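Local coordinates for fructooligosaccharide ABC transporter substrate-binding protein FusA (Streptococcus pneumoniae, PDB 5G60) that binds short- and long-chain fructooligosaccharides, preferring tetrasaccharides and larger, and serves as the solute-binding component of an ABC importer, at residues S12-K17 with R375-V380; G56-A61 with V311-N316; K90-L95 with A328-L333. All coordinates share one frame; numbering follows the deposited sequence.

Interaction 1: residues S12-K17 with R375-V380; sequences SPLSPK and RQKTEV. With FRU (beta-D-fructofuranose), chain E; FRU (beta-D-fructofuranose), chain B; FRU (beta-D-fructofuranose), chain C.
Ser-12 and Ser-15, the ends of a type I beta turn, lie against the end of helix 371-378, the CA of Ser-15 coming 4.3 Å from the CA of Lys-377. Ser-12 OG donates to Gln-376 OE1 over 2.5 Å, so short that the exact length is doubtful, and accepts from the backbone N of Leu-14 in an ST turn. Gln-376 leaves the helix with CG between its backbone N and carbonyl carbon (chi1 73°), then runs out extended past Ser-12 CB. Its NE2 donates to Ala-372 O, which together with Ser-12 on OE1 probably sets which way the amide is flipped. Leu-14 lays its CG 3.7 Å from Gln-376 OE1, while its CB meets Lys-377 CG at 4.0 Å. A water joins Ser-12 N to Gln-376 O, and Ser-12 O takes both the N and the OG of Ser-15.

The same helix end serves the substrate site. Arg-375 NH1 donates to O1 and O3 of one fructose (chain B) and to O3 of another (chain C), while Glu-379 receives O3 of a third (chain E) on OE1 at 2.6 Å and its O4 on OE2. A salt bridge from Arg-375 NE to Glu-379 OE1 (3.0 Å), weak as a hydrogen bond, links these two substrate-binding residues. The 12-17 loop leads from strand 5-10 to helix 23-32, where Ile-24 and Leu-25 receive Val-380.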
loop_
_atom_site.group_PDB
_atom_site.type_symbol
_atom_site.label_atom_id
_atom_site.label_comp_id
_atom_site.label_asym_id
_atom_site.label_seq_id
_atom_site.Cartn_x
_atom_site.Cartn_y
_atom_site.Cartn_z
ATOM N N SER A 12 -1.309 -14.796 1.836
ATOM C CA SER A 12 -1.821 -14.490 3.153
ATOM C C SER A 12 -1.842 -15.745 3.992
ATOM O O SER A 12 -2.204 -16.792 3.476
ATOM C CB SER A 12 -3.261 -13.955 3.055
ATOM O OG SER A 12 -3.920 -14.063 4.331
ATOM N N PRO A 13 -1.563 -15.622 5.315
ATOM C CA PRO A 13 -1.756 -16.739 6.250
ATOM C C PRO A 13 -3.181 -17.269 6.321
ATOM O O PRO A 13 -3.373 -18.373 6.806
ATOM C CB PRO A 13 -1.389 -16.143 7.613
ATOM C CG PRO A 13 -0.801 -14.810 7.357
ATOM C CD PRO A 13 -1.227 -14.374 6.020
ATOM N N LEU A 14 -4.167 -16.492 5.891
ATOM C CA LEU A 14 -5.506 -16.998 5.797
ATOM C C LEU A 14 -5.764 -17.942 4.609
ATOM O O LEU A 14 -6.804 -18.577 4.562
ATOM C CB LEU A 14 -6.516 -15.848 5.748
ATOM C CG LEU A 14 -6.518 -14.866 6.916
ATOM C CD1 LEU A 14 -7.861 -14.178 6.985
ATOM C CD2 LEU A 14 -6.221 -15.551 8.225
ATOM N N SER A 15 -4.862 -18.004 3.652
ATOM C CA SER A 15 -5.080 -18.759 2.443
ATOM C C SER A 15 -4.476 -20.153 2.650
ATOM O O SER A 15 -3.682 -20.300 3.568
ATOM C CB SER A 15 -4.392 -18.043 1.272
ATOM O OG SER A 15 -2.993 -18.175 1.273
ATOM N N PRO A 16 -4.813 -21.147 1.778
ATOM C CA PRO A 16 -4.263 -22.514 1.958
ATOM C C PRO A 16 -2.756 -22.549 1.824
ATOM O O PRO A 16 -2.215 -21.816 0.972
ATOM C CB PRO A 16 -4.920 -23.346 0.829
ATOM C CG PRO A 16 -6.085 -22.548 0.374
ATOM C CD PRO A 16 -5.782 -21.093 0.667
ATOM N N LYS A 17 -2.098 -23.352 2.673
ATOM C CA LYS A 17 -0.638 -23.519 2.638
ATOM C C LYS A 17 -0.130 -23.962 1.263
ATOM O O LYS A 17 0.985 -23.594 0.853
ATOM C CB LYS A 17 -0.100 -24.478 3.706
ATOM N N ARG A 375 -10.897 -11.816 0.084
ATOM C CA ARG A 375 -9.918 -11.556 -0.961
ATOM C C ARG A 375 -8.624 -12.306 -0.709
ATOM O O ARG A 375 -8.165 -13.080 -1.557
ATOM C CB ARG A 375 -9.664 -10.017 -1.074
ATOM C CG ARG A 375 -8.662 -9.672 -2.159
ATOM C CD ARG A 375 -8.439 -8.208 -2.375
ATOM N NE ARG A 375 -7.452 -8.061 -3.441
ATOM C CZ ARG A 375 -6.978 -6.900 -3.903
ATOM N NH1 ARG A 375 -7.380 -5.755 -3.382
ATOM N NH2 ARG A 375 -6.112 -6.901 -4.914
ATOM N N GLN A 376 -8.051 -12.113 0.472
ATOM C CA GLN A 376 -6.791 -12.733 0.792
ATOM C C GLN A 376 -6.822 -14.270 0.813
ATOM O O GLN A 376 -5.795 -14.915 0.572
ATOM C CB GLN A 376 -6.138 -12.084 2.023
ATOM C CG GLN A 376 -6.756 -12.393 3.336
ATOM C CD GLN A 376 -6.109 -11.584 4.443
ATOM O OE1 GLN A 376 -5.124 -11.987 4.990
ATOM N NE2 GLN A 376 -6.720 -10.471 4.818
ATOM N N LYS A 377 -8.001 -14.834 1.039
ATOM C CA LYS A 377 -8.235 -16.278 0.891
ATOM C C LYS A 377 -8.300 -16.754 -0.566
ATOM O O LYS A 377 -7.839 -17.839 -0.874
ATOM C CB LYS A 377 -9.532 -16.682 1.630
ATOM C CG LYS A 377 -9.470 -16.515 3.134
ATOM C CD LYS A 377 -10.825 -16.806 3.728
ATOM C CE LYS A 377 -10.794 -16.650 5.234
ATOM N NZ LYS A 377 -12.163 -16.549 5.828
ATOM N N THR A 378 -8.843 -15.934 -1.455
ATOM C CA THR A 378 -9.201 -16.373 -2.800
ATOM C C THR A 378 -8.418 -15.738 -3.956
ATOM O O THR A 378 -8.415 -16.279 -5.049
ATOM C CB THR A 378 -10.726 -16.239 -3.006
ATOM O OG1 THR A 378 -11.152 -14.892 -2.811
ATOM C CG2 THR A 378 -11.467 -17.136 -1.967
ATOM N N GLU A 379 -7.711 -14.635 -3.708
ATOM C CA GLU A 379 -6.869 -14.027 -4.714
ATOM C C GLU A 379 -5.607 -14.853 -4.910
ATOM O O GLU A 379 -5.287 -15.750 -4.115
ATOM C CB GLU A 379 -6.485 -12.572 -4.312
ATOM C CG GLU A 379 -5.425 -12.498 -3.191
ATOM C CD GLU A 379 -5.168 -11.103 -2.618
ATOM O OE1 GLU A 379 -5.259 -10.046 -3.326
ATOM O OE2 GLU A 379 -4.836 -11.107 -1.401
ATOM N N VAL A 380 -4.897 -14.527 -5.978
ATOM C CA VAL A 380 -3.602 -15.104 -6.291
ATOM C C VAL A 380 -2.436 -14.078 -6.269
ATOM O O VAL A 380 -1.278 -14.472 -6.076
ATOM C CB VAL A 380 -3.720 -15.846 -7.658
ATOM C CG1 VAL A 380 -2.422 -15.986 -8.406
ATOM C CG2 VAL A 380 -4.338 -17.215 -7.452
HETATM C C1 FRU E . -4.736 -4.793 -0.902
HETATM C C2 FRU E . -4.241 -6.136 -0.344
HETATM C C3 FRU E . -4.894 -7.384 -1.017
HETATM C C4 FRU E . -5.065 -8.372 0.149
HETATM C C5 FRU E . -5.340 -7.367 1.292
HETATM C C6 FRU E . -5.093 -7.911 2.694
HETATM O O1 FRU E . -6.166 -4.766 -0.791
HETATM O O2 FRU E . -2.856 -6.296 -0.403
HETATM O O3 FRU E . -4.153 -7.969 -2.119
HETATM O O4 FRU E . -6.109 -9.366 -0.057
HETATM O O5 FRU E . -4.556 -6.176 1.043
HETATM O O6 FRU E . -3.702 -8.108 2.786
HETATM C C1 FRU B . -6.507 -2.464 -1.533
HETATM C C2 FRU B . -6.748 -3.514 -0.445
HETATM C C3 FRU B . -8.200 -3.758 -0.196
HETATM C C4 FRU B . -8.244 -4.120 1.271
HETATM C C5 FRU B . -7.162 -3.237 1.870
HETATM C C6 FRU B . -6.446 -3.988 2.991
HETATM O O1 FRU B . -6.938 -2.843 -2.839
HETATM O O3 FRU B . -8.584 -4.838 -1.028
HETATM O O4 FRU B . -9.484 -3.822 1.863
HETATM O O5 FRU B . -6.258 -2.976 0.797
HETATM O O6 FRU B . -5.245 -3.296 3.328
HETATM C C1 FRU C . -6.104 -0.915 -4.098
HETATM C C2 FRU C . -7.296 -1.770 -3.715
HETATM C C3 FRU C . -8.053 -2.373 -4.885
HETATM C C4 FRU C . -9.411 -2.533 -4.300
HETATM C C5 FRU C . -9.531 -1.230 -3.543
HETATM C C6 FRU C . -10.489 -1.274 -2.355
HETATM O O1 FRU C . -5.149 -1.696 -4.797
HETATM O O3 FRU C . -7.541 -3.630 -5.292
HETATM O O4 FRU C . -10.453 -2.700 -5.277
HETATM O O5 FRU C . -8.218 -0.918 -3.103
HETATM O O6 FRU C . -10.485 -0.008 -1.708
HETATM O O HOH W 1 -3.421 -15.054 -0.497
#

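Interaction 2: residues G56-A61 with V311-N316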
loop_
_atom_site.group_PDB
_atom_site.type_symbol
_atom_site.label_atom_id
_atom_site.label_comp_id
_atom_site.label_asym_id
_atom_site.label_seq_id
_atom_site.Cartn_x
_atom_site.Cartn_y
_atom_site.Cartn_z
ATOM N N GLY A 56 21.419 -20.272 -2.892
ATOM C CA GLY A 56 21.411 -20.820 -4.244
ATOM C C GLY A 56 20.282 -21.797 -4.513
ATOM O O GLY A 56 20.356 -22.590 -5.451
ATOM N N ASP A 57 19.207 -21.693 -3.740
ATOM C CA ASP A 57 18.110 -22.644 -3.730
ATOM C C ASP A 57 16.899 -22.023 -4.476
ATOM O O ASP A 57 15.830 -21.710 -3.890
ATOM C CB ASP A 57 17.832 -22.944 -2.253
ATOM C CG ASP A 57 16.872 -24.076 -2.036
ATOM O OD1 ASP A 57 16.465 -24.750 -3.010
ATOM O OD2 ASP A 57 16.513 -24.294 -0.851
ATOM N N LEU A 58 17.080 -21.827 -5.789
ATOM C CA LEU A 58 16.196 -20.951 -6.574
ATOM C C LEU A 58 15.089 -21.760 -7.178
ATOM O O LEU A 58 15.340 -22.839 -7.659
ATOM C CB LEU A 58 16.922 -20.287 -7.723
ATOM C CG LEU A 58 17.957 -19.199 -7.524
ATOM C CD1 LEU A 58 17.645 -18.310 -6.329
ATOM C CD2 LEU A 58 19.320 -19.836 -7.392
ATOM N N PRO A 59 13.872 -21.229 -7.203
ATOM C CA PRO A 59 12.809 -21.854 -7.995
ATOM C C PRO A 59 13.025 -21.540 -9.492
ATOM O O PRO A 59 14.074 -20.987 -9.866
ATOM C CB PRO A 59 11.577 -21.139 -7.496
ATOM C CG PRO A 59 12.077 -19.734 -7.247
ATOM C CD PRO A 59 13.513 -19.855 -6.829
ATOM N N ASP A 60 12.050 -21.879 -10.321
ATOM C CA ASP A 60 12.039 -21.451 -11.732
ATOM C C ASP A 60 11.695 -19.954 -11.887
ATOM O O ASP A 60 12.137 -19.282 -12.839
ATOM C CB ASP A 60 11.039 -22.297 -12.565
ATOM C CG ASP A 60 11.499 -23.736 -12.712
ATOM O OD1 ASP A 60 12.691 -23.928 -13.086
ATOM O OD2 ASP A 60 10.712 -24.660 -12.388
ATOM N N ALA A 61 10.875 -19.457 -10.976
ATOM C CA ALA A 61 10.456 -18.067 -11.003
ATOM C C ALA A 61 9.911 -17.746 -9.620
ATOM O O ALA A 61 9.438 -18.665 -8.917
ATOM C CB ALA A 61 9.377 -17.890 -12.050
ATOM N N VAL A 311 9.515 -12.600 -11.359
ATOM C CA VAL A 311 10.784 -12.644 -12.032
ATOM C C VAL A 311 11.081 -14.124 -12.354
ATOM O O VAL A 311 10.548 -15.050 -11.713
ATOM C CB VAL A 311 11.916 -12.045 -11.155
ATOM C CG1 VAL A 311 11.669 -10.538 -10.938
ATOM C CG2 VAL A 311 12.038 -12.774 -9.810
ATOM N N ILE A 312 11.981 -14.312 -13.312
ATOM C CA ILE A 312 12.391 -15.619 -13.795
ATOM C C ILE A 312 13.843 -15.746 -13.497
ATOM O O ILE A 312 14.625 -14.847 -13.892
ATOM C CB ILE A 312 12.184 -15.719 -15.328
ATOM C CG1 ILE A 312 10.720 -15.339 -15.652
ATOM C CG2 ILE A 312 12.626 -17.101 -15.811
ATOM C CD1 ILE A 312 10.221 -15.602 -17.065
ATOM N N THR A 313 14.208 -16.864 -12.840
ATOM C CA THR A 313 15.559 -17.131 -12.434
ATOM C C THR A 313 16.363 -17.690 -13.616
ATOM O O THR A 313 15.792 -18.205 -14.555
ATOM C CB THR A 313 15.622 -18.204 -11.341
ATOM O OG1 THR A 313 15.002 -19.416 -11.827
ATOM C CG2 THR A 313 14.890 -17.713 -10.080
ATOM N N SER A 314 17.677 -17.595 -13.501
ATOM C CA SER A 314 18.622 -18.148 -14.468
ATOM C C SER A 314 18.768 -19.679 -14.419
ATOM O O SER A 314 19.530 -20.248 -15.207
ATOM C CB SER A 314 19.981 -17.531 -14.217
ATOM O OG SER A 314 20.327 -17.820 -12.881
ATOM N N VAL A 315 18.070 -20.347 -13.507
ATOM C CA VAL A 315 18.012 -21.798 -13.523
ATOM C C VAL A 315 16.758 -22.283 -14.235
ATOM O O VAL A 315 16.610 -23.472 -14.430
ATOM C CB VAL A 315 18.144 -22.419 -12.095
ATOM C CG1 VAL A 315 19.496 -22.044 -11.449
ATOM C CG2 VAL A 315 16.969 -22.039 -11.163
ATOM N N ASN A 316 15.866 -21.384 -14.643
ATOM C CA ASN A 316 14.596 -21.785 -15.205
ATOM C C ASN A 316 14.794 -22.763 -16.353
ATOM O O ASN A 316 15.656 -22.600 -17.209
ATOM C CB ASN A 316 13.763 -20.582 -15.665
ATOM C CG ASN A 316 12.350 -20.962 -16.123
ATOM O OD1 ASN A 316 12.162 -21.716 -17.088
ATOM N ND2 ASN A 316 11.340 -20.395 -15.474
#
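Thr-313 reaches toward the 56-61 loop with every atom of its side chain. Its CB lies 3.5 Å from Pro-59 O. OG1, placed between the backbone N and the carbonyl carbon (chi1 58°), donates to that same Pro-59 O over 2.7 Å, tilted 17° from the carbonyl plane. The methyl CG2 lies against Pro-59 O and Leu-58 CB (4.0 Å from the latter) and brushes Pro-59 CD. Val-315 CG2 packs on Leu-58 CB as well, at 3.9 Å.

The neighbouring carbonyl is held twice: Asp-60 O accepts from Thr-313 N at 3.2 Å and from Asn-316 ND2 at 3.0 Å, the two donors standing over opposite faces of its plane. Asn-316 ND2 also bonds to Thr-322 OG1, which helps to fix the amide. The Asp-60 carboxylate has other partners, OD2 meeting Lys-317 NZ in a salt bridge and the backbone N of Lys-6.

Ala-61 and Ile-312 form an antiparallel, non-hydrogen-bonded pair, and Ala-61 CB presses on Val-311 O at 3.1 Å. This pair joins strand 61-63 to the outermost strand 310-312 of a mixed sheet, with strand 5-10 on the other side of 61-63 and helix 319-329 packed on Ile-312.

Interaction 3: residues K90-L95 with A328-L333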
loop_
_atom_site.group_PDB
_atom_site.type_symbol
_atom_site.label_atom_id
_atom_site.label_comp_id
_atom_site.label_asym_id
_atom_site.label_seq_id
_atom_site.Cartn_x
_atom_site.Cartn_y
_atom_site.Cartn_z
ATOM N N LYS A 90 8.389 -12.667 -28.218
ATOM C CA LYS A 90 8.186 -13.986 -28.803
ATOM C C LYS A 90 6.956 -14.733 -28.321
ATOM O O LYS A 90 6.354 -15.419 -29.115
ATOM C CB LYS A 90 9.398 -14.886 -28.583
ATOM C CG LYS A 90 10.647 -14.434 -29.327
ATOM C CD LYS A 90 11.937 -15.036 -28.769
ATOM C CE LYS A 90 12.062 -16.543 -28.973
ATOM N NZ LYS A 90 12.884 -17.229 -27.901
ATOM N N TYR A 91 6.582 -14.658 -27.038
ATOM C CA TYR A 91 5.548 -15.603 -26.484
ATOM C C TYR A 91 4.350 -15.054 -25.760
ATOM O O TYR A 91 3.531 -15.829 -25.298
ATOM C CB TYR A 91 6.190 -16.621 -25.539
ATOM C CG TYR A 91 7.376 -17.312 -26.133
ATOM C CD1 TYR A 91 7.262 -18.086 -27.307
ATOM C CD2 TYR A 91 8.623 -17.192 -25.547
ATOM C CE1 TYR A 91 8.369 -18.726 -27.851
ATOM C CE2 TYR A 91 9.730 -17.822 -26.094
ATOM C CZ TYR A 91 9.587 -18.590 -27.234
ATOM O OH TYR A 91 10.719 -19.187 -27.704
ATOM N N MET A 92 4.217 -13.748 -25.664
ATOM C CA MET A 92 3.241 -13.162 -24.749
ATOM C C MET A 92 2.298 -12.165 -25.417
ATOM O O MET A 92 2.433 -10.959 -25.219
ATOM C CB MET A 92 4.008 -12.517 -23.575
ATOM C CG MET A 92 4.922 -13.511 -22.842
ATOM S SD MET A 92 5.703 -12.905 -21.324
ATOM C CE MET A 92 4.198 -12.770 -20.334
ATOM N N PRO A 93 1.335 -12.673 -26.217
ATOM C CA PRO A 93 0.432 -11.793 -26.958
ATOM C C PRO A 93 -0.522 -10.984 -26.060
ATOM O O PRO A 93 -0.843 -9.848 -26.396
ATOM C CB PRO A 93 -0.351 -12.775 -27.875
ATOM C CG PRO A 93 -0.280 -14.089 -27.147
ATOM C CD PRO A 93 1.106 -14.094 -26.562
ATOM N N ASN A 94 -0.984 -11.555 -24.954
ATOM C CA ASN A 94 -1.820 -10.794 -24.010
ATOM C C ASN A 94 -1.117 -9.563 -23.487
ATOM O O ASN A 94 -1.678 -8.466 -23.493
ATOM C CB ASN A 94 -2.262 -11.634 -22.804
ATOM C CG ASN A 94 -3.245 -12.719 -23.179
ATOM O OD1 ASN A 94 -4.076 -12.502 -24.047
ATOM N ND2 ASN A 94 -3.175 -13.882 -22.510
ATOM N N LEU A 95 0.134 -9.747 -23.093
ATOM C CA LEU A 95 0.915 -8.657 -22.530
ATOM C C LEU A 95 1.250 -7.577 -23.577
ATOM O O LEU A 95 1.113 -6.374 -23.311
ATOM C CB LEU A 95 2.174 -9.205 -21.869
ATOM C CG LEU A 95 3.006 -8.211 -21.038
ATOM C CD1 LEU A 95 2.136 -7.456 -20.035
ATOM C CD2 LEU A 95 4.112 -8.973 -20.335
ATOM N N ALA A 328 -0.838 -16.080 -19.793
ATOM C CA ALA A 328 -2.216 -16.440 -19.373
ATOM C C ALA A 328 -2.746 -15.572 -18.201
ATOM O O ALA A 328 -3.975 -15.429 -18.005
ATOM C CB ALA A 328 -2.304 -17.928 -18.997
ATOM N N GLN A 329 -1.835 -15.038 -17.372
ATOM C CA GLN A 329 -2.286 -14.242 -16.234
ATOM C C GLN A 329 -2.781 -12.889 -16.706
ATOM O O GLN A 329 -3.636 -12.279 -16.049
ATOM C CB GLN A 329 -1.225 -14.128 -15.158
ATOM C CG GLN A 329 -0.575 -15.461 -14.721
ATOM C CD GLN A 329 -1.517 -16.670 -14.509
ATOM O OE1 GLN A 329 -2.400 -16.636 -13.678
ATOM N NE2 GLN A 329 -1.263 -17.768 -15.230
ATOM N N TYR A 330 -2.285 -12.445 -17.867
ATOM C CA TYR A 330 -2.653 -11.127 -18.410
ATOM C C TYR A 330 -3.921 -11.142 -19.268
ATOM O O TYR A 330 -4.345 -10.091 -19.729
ATOM C CB TYR A 330 -1.460 -10.529 -19.173
ATOM C CG TYR A 330 -0.330 -10.018 -18.274
ATOM C CD1 TYR A 330 -0.483 -8.855 -17.534
ATOM C CD2 TYR A 330 0.881 -10.682 -18.192
ATOM C CE1 TYR A 330 0.535 -8.374 -16.728
ATOM C CE2 TYR A 330 1.916 -10.200 -17.383
ATOM C CZ TYR A 330 1.733 -9.032 -16.668
ATOM O OH TYR A 330 2.735 -8.542 -15.874
ATOM N N ALA A 331 -4.544 -12.307 -19.509
ATOM C CA ALA A 331 -5.863 -12.296 -20.157
ATOM C C ALA A 331 -6.818 -11.586 -19.195
ATOM O O ALA A 331 -6.762 -11.861 -18.022
ATOM C CB ALA A 331 -6.330 -13.712 -20.451
ATOM N N PRO A 332 -7.684 -10.675 -19.685
ATOM C CA PRO A 332 -8.544 -9.885 -18.790
ATOM C C PRO A 332 -9.282 -10.621 -17.708
ATOM O O PRO A 332 -9.341 -10.116 -16.598
ATOM C CB PRO A 332 -9.530 -9.210 -19.749
ATOM C CG PRO A 332 -8.715 -9.014 -20.983
ATOM C CD PRO A 332 -7.902 -10.273 -21.102
ATOM N N LEU A 333 -9.859 -11.780 -18.002
ATOM C CA LEU A 333 -10.707 -12.445 -17.011
ATOM C C LEU A 333 -9.873 -13.046 -15.907
ATOM O O LEU A 333 -10.266 -13.090 -14.753
ATOM C CB LEU A 333 -11.577 -13.536 -17.667
ATOM C CG LEU A 333 -12.809 -12.927 -18.329
ATOM C CD1 LEU A 333 -13.507 -13.921 -19.237
ATOM C CD2 LEU A 333 -13.800 -12.462 -17.293
#
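Asn-94 and Leu-95 give their backbone N atoms to the carboxylate of Asp-327, N of Asn-94 to OD2 and N of Leu-95 to OD1, so one acid grips the first turn of helix 93-101 beside Tyr-330. Between the two segments the contact is mainly van der Waals. Leu-95 CD1 sits over the middle of one face of the Tyr-330 ring, 3.6 Å from the centroid and only 5° off the ring normal, a CH-pi contact. With CG anti to the backbone N (chi1 -171°), the leucine runs beside the tyrosine and points the same way, which also places CD2 3.9 Å from Tyr-330 CE2. Met-92 adds its methyl obliquely, CE standing 4.5 Å from Tyr-330 CD2.

At the root of the ring, Asn-94 CB rests 3.9 Å from Tyr-330 CB, and the amide reaches on to Ala-331, ND2 lying close to its CB and 3.7 Å from its N, too far for a hydrogen bond. The far end of the tyrosine is fixed by OH bonding to Pro-120 O, while Phe-119 and Pro-383 also touch it.

Met-92 and Ala-331 are N-cap residues where one helix gives way to the next: 85-91 to 93-101, and 319-329 to 332-340. Two helix-to-helix junctions thus meet, packed by a leucine methyl on a tyrosine face, in the lobe of the solute-binding fold built on strands 5-10, 61-63 and 310-312.

Interactions 2 and 3 lie on the same side of the chain's centre, their centres about 21 Å apart and their nearest atoms about 7 Å apart. Helix 319-329, following strand 310-312, bridges them: Ile-312 of interaction 2 packs on Ile-326, which Met-92 of interaction 3 also touches. Interaction 1 is the one that meets the fructose units directly; its centre is about 23 Å from each of the others, although its nearest atoms come within about 5 Å of interaction 3. Lys-309, a substrate-binding residue and a sequence neighbour of Val-311, is about 7 Å from Tyr-330 between side chains. Along the chain, interactions 2 and 3 both nest inside the span closed by interaction 1.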